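Local coordinates for protein monopolin complex subunit CSM1 (Candida glabrata, PDB 6MJC) that binds the kinetochore protein Dsn1 as a subunit of the monopolin complex, and so probably takes part in recruiting monopolin to kinetochores, at residues 48-53 / 99-104; 4-9 / 29-34. One frame throughout, in Å; residues are numbered along the deposited sequence.

Interaction 1 of 2, residues 48-53 / 99-104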
loop_
_atom_site.group_PDB
_atom_site.type_symbol
_atom_site.label_atom_id
_atom_site.label_comp_id
_atom_site.label_asym_id
_atom_site.label_seq_id
_atom_site.Cartn_x
_atom_site.Cartn_y
_atom_site.Cartn_z
ATOM N N LEU A 48 -2.826 0.292 1.594
ATOM C CA LEU A 48 -2.896 1.301 0.542
ATOM C C LEU A 48 -4.034 2.258 0.857
ATOM O O LEU A 48 -5.137 1.837 1.233
ATOM C CB LEU A 48 -3.142 0.674 -0.833
ATOM C CG LEU A 48 -1.963 -0.073 -1.457
ATOM C CD1 LEU A 48 -2.349 -0.439 -2.834
ATOM C CD2 LEU A 48 -0.671 0.747 -1.436
ATOM N N GLY A 49 -3.785 3.528 0.632
ATOM C CA GLY A 49 -4.824 4.527 0.665
ATOM C C GLY A 49 -4.981 5.225 -0.664
ATOM O O GLY A 49 -3.995 5.668 -1.253
ATOM N N PHE A 50 -6.205 5.304 -1.148
ATOM C CA PHE A 50 -6.541 6.057 -2.347
ATOM C C PHE A 50 -7.271 7.309 -1.868
ATOM O O PHE A 50 -8.454 7.253 -1.518
ATOM C CB PHE A 50 -7.374 5.213 -3.315
ATOM C CG PHE A 50 -6.619 4.040 -3.904
ATOM C CD1 PHE A 50 -5.756 4.204 -4.970
ATOM C CD2 PHE A 50 -6.766 2.778 -3.378
ATOM C CE1 PHE A 50 -5.066 3.119 -5.497
ATOM C CE2 PHE A 50 -6.083 1.698 -3.907
ATOM C CZ PHE A 50 -5.234 1.872 -4.968
ATOM N N VAL A 51 -6.596 8.444 -1.952
ATOM C CA VAL A 51 -6.979 9.655 -1.253
ATOM C C VAL A 51 -7.356 10.707 -2.273
ATOM O O VAL A 51 -6.600 10.974 -3.217
ATOM C CB VAL A 51 -5.837 10.143 -0.327
ATOM C CG1 VAL A 51 -6.167 11.500 0.235
ATOM C CG2 VAL A 51 -5.603 9.157 0.737
ATOM N N LYS A 52 -8.529 11.305 -2.075
ATOM C CA LYS A 52 -8.953 12.512 -2.764
ATOM C C LYS A 52 -9.148 13.607 -1.725
ATOM O O LYS A 52 -9.734 13.370 -0.664
ATOM C CB LYS A 52 -10.265 12.294 -3.551
ATOM N N SER A 53 -8.636 14.793 -2.012
ATOM C CA SER A 53 -8.795 15.912 -1.095
ATOM C C SER A 53 -9.271 17.144 -1.850
ATOM O O SER A 53 -10.371 17.633 -1.612
ATOM C CB SER A 53 -7.484 16.209 -0.370
ATOM N N ARG A 99 -0.754 6.927 -11.490
ATOM C CA ARG A 99 -0.098 6.396 -12.674
ATOM C C ARG A 99 1.117 5.526 -12.372
ATOM O O ARG A 99 1.635 4.879 -13.295
ATOM C CB ARG A 99 0.345 7.531 -13.602
ATOM C CG ARG A 99 1.096 8.634 -12.909
ATOM C CD ARG A 99 1.637 9.673 -13.880
ATOM N NE ARG A 99 2.038 10.862 -13.139
ATOM C CZ ARG A 99 3.261 11.079 -12.679
ATOM N NH1 ARG A 99 4.222 10.189 -12.900
ATOM N NH2 ARG A 99 3.519 12.184 -12.000
ATOM N N SER A 100 1.647 5.580 -11.159
ATOM C CA SER A 100 2.738 4.707 -10.704
ATOM C C SER A 100 2.286 3.458 -9.968
ATOM O O SER A 100 3.135 2.706 -9.468
ATOM C CB SER A 100 3.695 5.504 -9.807
ATOM O OG SER A 100 4.374 6.470 -10.612
ATOM N N LEU A 101 0.984 3.212 -9.854
ATOM C CA LEU A 101 0.553 2.056 -9.078
ATOM C C LEU A 101 1.016 0.751 -9.727
ATOM O O LEU A 101 1.431 -0.187 -9.024
ATOM C CB LEU A 101 -0.960 2.100 -8.935
ATOM C CG LEU A 101 -1.586 0.992 -8.096
ATOM C CD1 LEU A 101 -1.107 0.977 -6.688
ATOM C CD2 LEU A 101 -3.131 1.131 -8.118
ATOM N N ASN A 102 0.972 0.686 -11.036
ATOM C CA ASN A 102 1.468 -0.493 -11.746
ATOM C C ASN A 102 2.956 -0.715 -11.463
ATOM O O ASN A 102 3.378 -1.830 -11.128
ATOM C CB ASN A 102 1.213 -0.345 -13.240
ATOM C CG ASN A 102 1.577 -1.601 -14.019
ATOM O OD1 ASN A 102 2.328 -1.549 -14.993
ATOM N ND2 ASN A 102 1.076 -2.746 -13.571
ATOM N N GLN A 103 3.772 0.347 -11.574
ATOM C CA GLN A 103 5.193 0.214 -11.256
ATOM C C GLN A 103 5.386 -0.288 -9.826
ATOM O O GLN A 103 6.278 -1.097 -9.554
ATOM C CB GLN A 103 5.914 1.554 -11.453
ATOM C CG GLN A 103 5.929 2.108 -12.870
ATOM C CD GLN A 103 6.571 3.485 -12.931
ATOM O OE1 GLN A 103 7.606 3.733 -12.308
ATOM N NE2 GLN A 103 5.948 4.390 -13.664
ATOM N N PHE A 104 4.584 0.220 -8.892
ATOM C CA PHE A 104 4.682 -0.187 -7.493
ATOM C C PHE A 104 4.388 -1.671 -7.338
ATOM O O PHE A 104 5.150 -2.405 -6.709
ATOM C CB PHE A 104 3.692 0.590 -6.642
ATOM C CG PHE A 104 3.420 -0.069 -5.305
ATOM C CD1 PHE A 104 4.263 0.129 -4.245
ATOM C CD2 PHE A 104 2.346 -0.929 -5.129
ATOM C CE1 PHE A 104 4.029 -0.486 -3.028
ATOM C CE2 PHE A 104 2.109 -1.548 -3.917
ATOM C CZ PHE A 104 2.967 -1.349 -2.867
#
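Leu101 sends its CD2 methyl to the rim of the Phe50 ring, meeting it in the ring plane rather than over a face. CD2 lies 3.8 Å from Phe50 CE1 and 3.9 Å from CZ, so the methyl sits astride one ring bond, and the two side chains cross at about a right angle. On Phe50, CG stands anti to the carbonyl carbon (chi1 -66°), which swings the ring's far end nearer the helix than its CB direction suggests. The other branch of Leu101 faces Leu48: their CD1 methyls stand 4.3 Å apart. Leu48 thus divides its two methyls, because its CD2 comes to 4.4 Å from CE2 of Phe104, oblique to that ring. No hydrogen bond joins the segments; with 145 Å² buried and CA atoms no nearer than 10.2 Å (Leu48 to Leu101), side-chain ends alone bridge the gap. Leu101 and Phe104, three residues apart, both direct CB toward the strand; the first turn of their helix includes the bond Phe104 N to Ser100 O. Phe104 also meets the rings of Tyr46, Tyr67 and Phe96, while Ser100 and Gln103 hydrogen-bond the backbone of the bound peptide. The contact packs the start of helix 101-113 on central strand 44-52; Ile6 and Ile9 of helix 5-13 touch Phe50, and Val65 of strand 63-69 touches both Leu48 and Phe50.

Interaction 2 of 2, residues 4-9 / 29-34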
loop_
_atom_site.group_PDB
_atom_site.type_symbol
_atom_site.label_atom_id
_atom_site.label_comp_id
_atom_site.label_asym_id
_atom_site.label_seq_id
_atom_site.Cartn_x
_atom_site.Cartn_y
_atom_site.Cartn_z
ATOM N N GLU A 4 -17.000 5.785 -7.923
ATOM C CA GLU A 4 -15.797 6.588 -8.099
ATOM C C GLU A 4 -14.741 5.783 -8.849
ATOM O O GLU A 4 -14.643 4.561 -8.709
ATOM C CB GLU A 4 -15.229 7.046 -6.747
ATOM N N THR A 5 -13.956 6.480 -9.672
ATOM C CA THR A 5 -12.766 5.862 -10.249
ATOM C C THR A 5 -11.974 5.091 -9.189
ATOM O O THR A 5 -11.489 3.976 -9.426
ATOM C CB THR A 5 -11.856 6.926 -10.869
ATOM O OG1 THR A 5 -12.543 7.639 -11.902
ATOM C CG2 THR A 5 -10.574 6.266 -11.419
ATOM N N ILE A 6 -11.825 5.688 -8.011
ATOM C CA ILE A 6 -11.061 5.054 -6.951
ATOM C C ILE A 6 -11.638 3.680 -6.636
ATOM O O ILE A 6 -10.895 2.708 -6.439
ATOM C CB ILE A 6 -11.037 5.974 -5.714
ATOM C CG1 ILE A 6 -9.868 6.969 -5.862
ATOM C CG2 ILE A 6 -10.950 5.146 -4.453
ATOM C CD1 ILE A 6 -9.891 8.086 -4.852
ATOM N N GLU A 7 -12.962 3.599 -6.504
ATOM C CA GLU A 7 -13.599 2.323 -6.214
ATOM C C GLU A 7 -13.256 1.307 -7.295
ATOM O O GLU A 7 -12.883 0.167 -7.005
ATOM C CB GLU A 7 -15.108 2.526 -6.108
ATOM C CG GLU A 7 -15.761 1.783 -4.975
ATOM C CD GLU A 7 -17.089 2.406 -4.598
ATOM O OE1 GLU A 7 -17.118 3.199 -3.633
ATOM O OE2 GLU A 7 -18.094 2.126 -5.287
ATOM N N ILE A 8 -13.349 1.727 -8.556
ATOM C CA ILE A 8 -13.011 0.853 -9.672
ATOM C C ILE A 8 -11.579 0.346 -9.549
ATOM O O ILE A 8 -11.311 -0.850 -9.716
ATOM C CB ILE A 8 -13.230 1.594 -11.001
ATOM C CG1 ILE A 8 -14.721 1.930 -11.158
ATOM C CG2 ILE A 8 -12.708 0.754 -12.166
ATOM C CD1 ILE A 8 -15.012 2.931 -12.260
ATOM N N ILE A 9 -10.634 1.247 -9.251
ATOM C CA ILE A 9 -9.230 0.843 -9.150
ATOM C C ILE A 9 -9.039 -0.153 -8.018
ATOM O O ILE A 9 -8.319 -1.150 -8.168
ATOM C CB ILE A 9 -8.314 2.077 -9.009
ATOM C CG1 ILE A 9 -8.428 2.851 -10.331
ATOM C CG2 ILE A 9 -6.935 1.651 -8.659
ATOM C CD1 ILE A 9 -7.169 3.520 -10.767
ATOM N N THR A 29 -10.830 10.980 4.207
ATOM C CA THR A 29 -9.644 11.143 3.378
ATOM C C THR A 29 -9.715 10.303 2.097
ATOM O O THR A 29 -9.132 10.684 1.082
ATOM C CB THR A 29 -8.405 10.748 4.182
ATOM O OG1 THR A 29 -8.441 9.339 4.397
ATOM C CG2 THR A 29 -8.339 11.492 5.548
ATOM N N GLY A 30 -10.367 9.145 2.130
ATOM C CA GLY A 30 -10.439 8.313 0.941
ATOM C C GLY A 30 -10.713 6.858 1.291
ATOM O O GLY A 30 -11.306 6.556 2.317
ATOM N N LEU A 31 -10.282 5.977 0.402
ATOM C CA LEU A 31 -10.575 4.554 0.465
ATOM C C LEU A 31 -9.292 3.825 0.781
ATOM O O LEU A 31 -8.279 4.053 0.111
ATOM C CB LEU A 31 -11.166 4.063 -0.860
ATOM C CG LEU A 31 -11.298 2.550 -0.961
ATOM C CD1 LEU A 31 -12.257 1.992 0.052
ATOM C CD2 LEU A 31 -11.742 2.182 -2.394
ATOM N N TRP A 32 -9.319 3.005 1.841
ATOM C CA TRP A 32 -8.134 2.386 2.399
ATOM C C TRP A 32 -8.332 0.893 2.501
ATOM O O TRP A 32 -9.436 0.424 2.784
ATOM C CB TRP A 32 -7.795 2.942 3.821
ATOM C CG TRP A 32 -7.464 4.381 3.821
ATOM C CD1 TRP A 32 -8.347 5.437 3.714
ATOM C CD2 TRP A 32 -6.174 4.940 3.895
ATOM N NE1 TRP A 32 -7.668 6.618 3.746
ATOM C CE2 TRP A 32 -6.326 6.350 3.849
ATOM C CE3 TRP A 32 -4.888 4.397 3.970
ATOM C CZ2 TRP A 32 -5.241 7.224 3.924
ATOM C CZ3 TRP A 32 -3.805 5.273 4.036
ATOM C CH2 TRP A 32 -3.991 6.666 4.005
ATOM N N PHE A 33 -7.243 0.132 2.314
ATOM C CA PHE A 33 -7.372 -1.294 2.578
ATOM C C PHE A 33 -6.056 -1.948 2.945
ATOM O O PHE A 33 -4.991 -1.515 2.516
ATOM C CB PHE A 33 -7.958 -2.051 1.408
ATOM C CG PHE A 33 -7.300 -1.785 0.108
ATOM C CD1 PHE A 33 -7.731 -0.726 -0.663
ATOM C CD2 PHE A 33 -6.297 -2.595 -0.375
ATOM C CE1 PHE A 33 -7.173 -0.466 -1.882
ATOM C CE2 PHE A 33 -5.735 -2.352 -1.631
ATOM C CZ PHE A 33 -6.169 -1.281 -2.376
ATOM N N ASP A 34 -6.155 -2.995 3.759
ATOM C CA ASP A 34 -4.990 -3.745 4.208
ATOM C C ASP A 34 -4.760 -4.855 3.197
ATOM O O ASP A 34 -5.718 -5.471 2.724
ATOM C CB ASP A 34 -5.212 -4.378 5.574
ATOM C CG ASP A 34 -4.873 -3.458 6.704
ATOM O OD1 ASP A 34 -4.613 -2.264 6.467
ATOM O OD2 ASP A 34 -4.862 -3.945 7.846
#
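Two first torsions bring Ile6 and Leu31 together: Ile6 holds CG1 anti to its carbonyl carbon (chi1 -86°), and Leu31 holds CG anti to the backbone N (chi1 171°). The first leaves Ile6 CG2 roughly anti to its own backbone N, and this is the branch that meets Leu31, CG2 to Leu31 CD2 at 3.7 Å. The same Ile6 methyl also reaches Leu31 CB at 3.8 Å, so it lies alongside the base of the leucine as well as its end, and the side chains slide past each other in opposite directions. Leu31 CD2 in turn rests against the helix backbone, 4.2 Å from Glu7 CA. Glu7 directs its CB away from the strand, which fits a residue at the margin of the contact. The nearest CA atoms, those of Ile6 and Leu31, are 7.4 Å apart, close enough for an isoleucine and a leucine to meet directly.

The strand's other face is organised separately. Trp32 NE1 donates to Thr29 OG1 at 2.9 Å, with an N-H...O angle of 153° and the oxygen near the indole plane, tying Thr29, just before the strand, to a side chain within it. Thr29 OG1 and Gly30 N also hydrogen-bond Asp27 OD1, and the Trp32 and Tyr25 rings meet with nearly parallel planes.

Across the segments there is no hydrogen bond, and 118 Å² is buried. The start of helix 5-13 is thus joined to strand 30-37 by apolar packing without directional bonds, while the bonds of Thr29, Trp32 and Asp27 lie at the start of the strand.

Both segments of interaction 2 precede those of interaction 1 in the sequence, and the centres of the two contacts lie 9 Å apart. They share the antiparallel sheet: strands 30-37 and 44-52 are consecutive and adjacent, and probable hydrogen bonds join Phe50 N to Leu31 O (2.7 Å) and Leu48 O to Phe33 N (2.9 Å). Each contact packs one helix, 5-13 or 101-113, on one of these strands, and Ile9 touching Leu101 links the helices directly. Residues of the contact segments, Trp32, Val51 and Phe104 among them, pack on the bound peptide, so the peptide, probably the Dsn1 segment of the crystal, lies beside the same strands and helix 101-113.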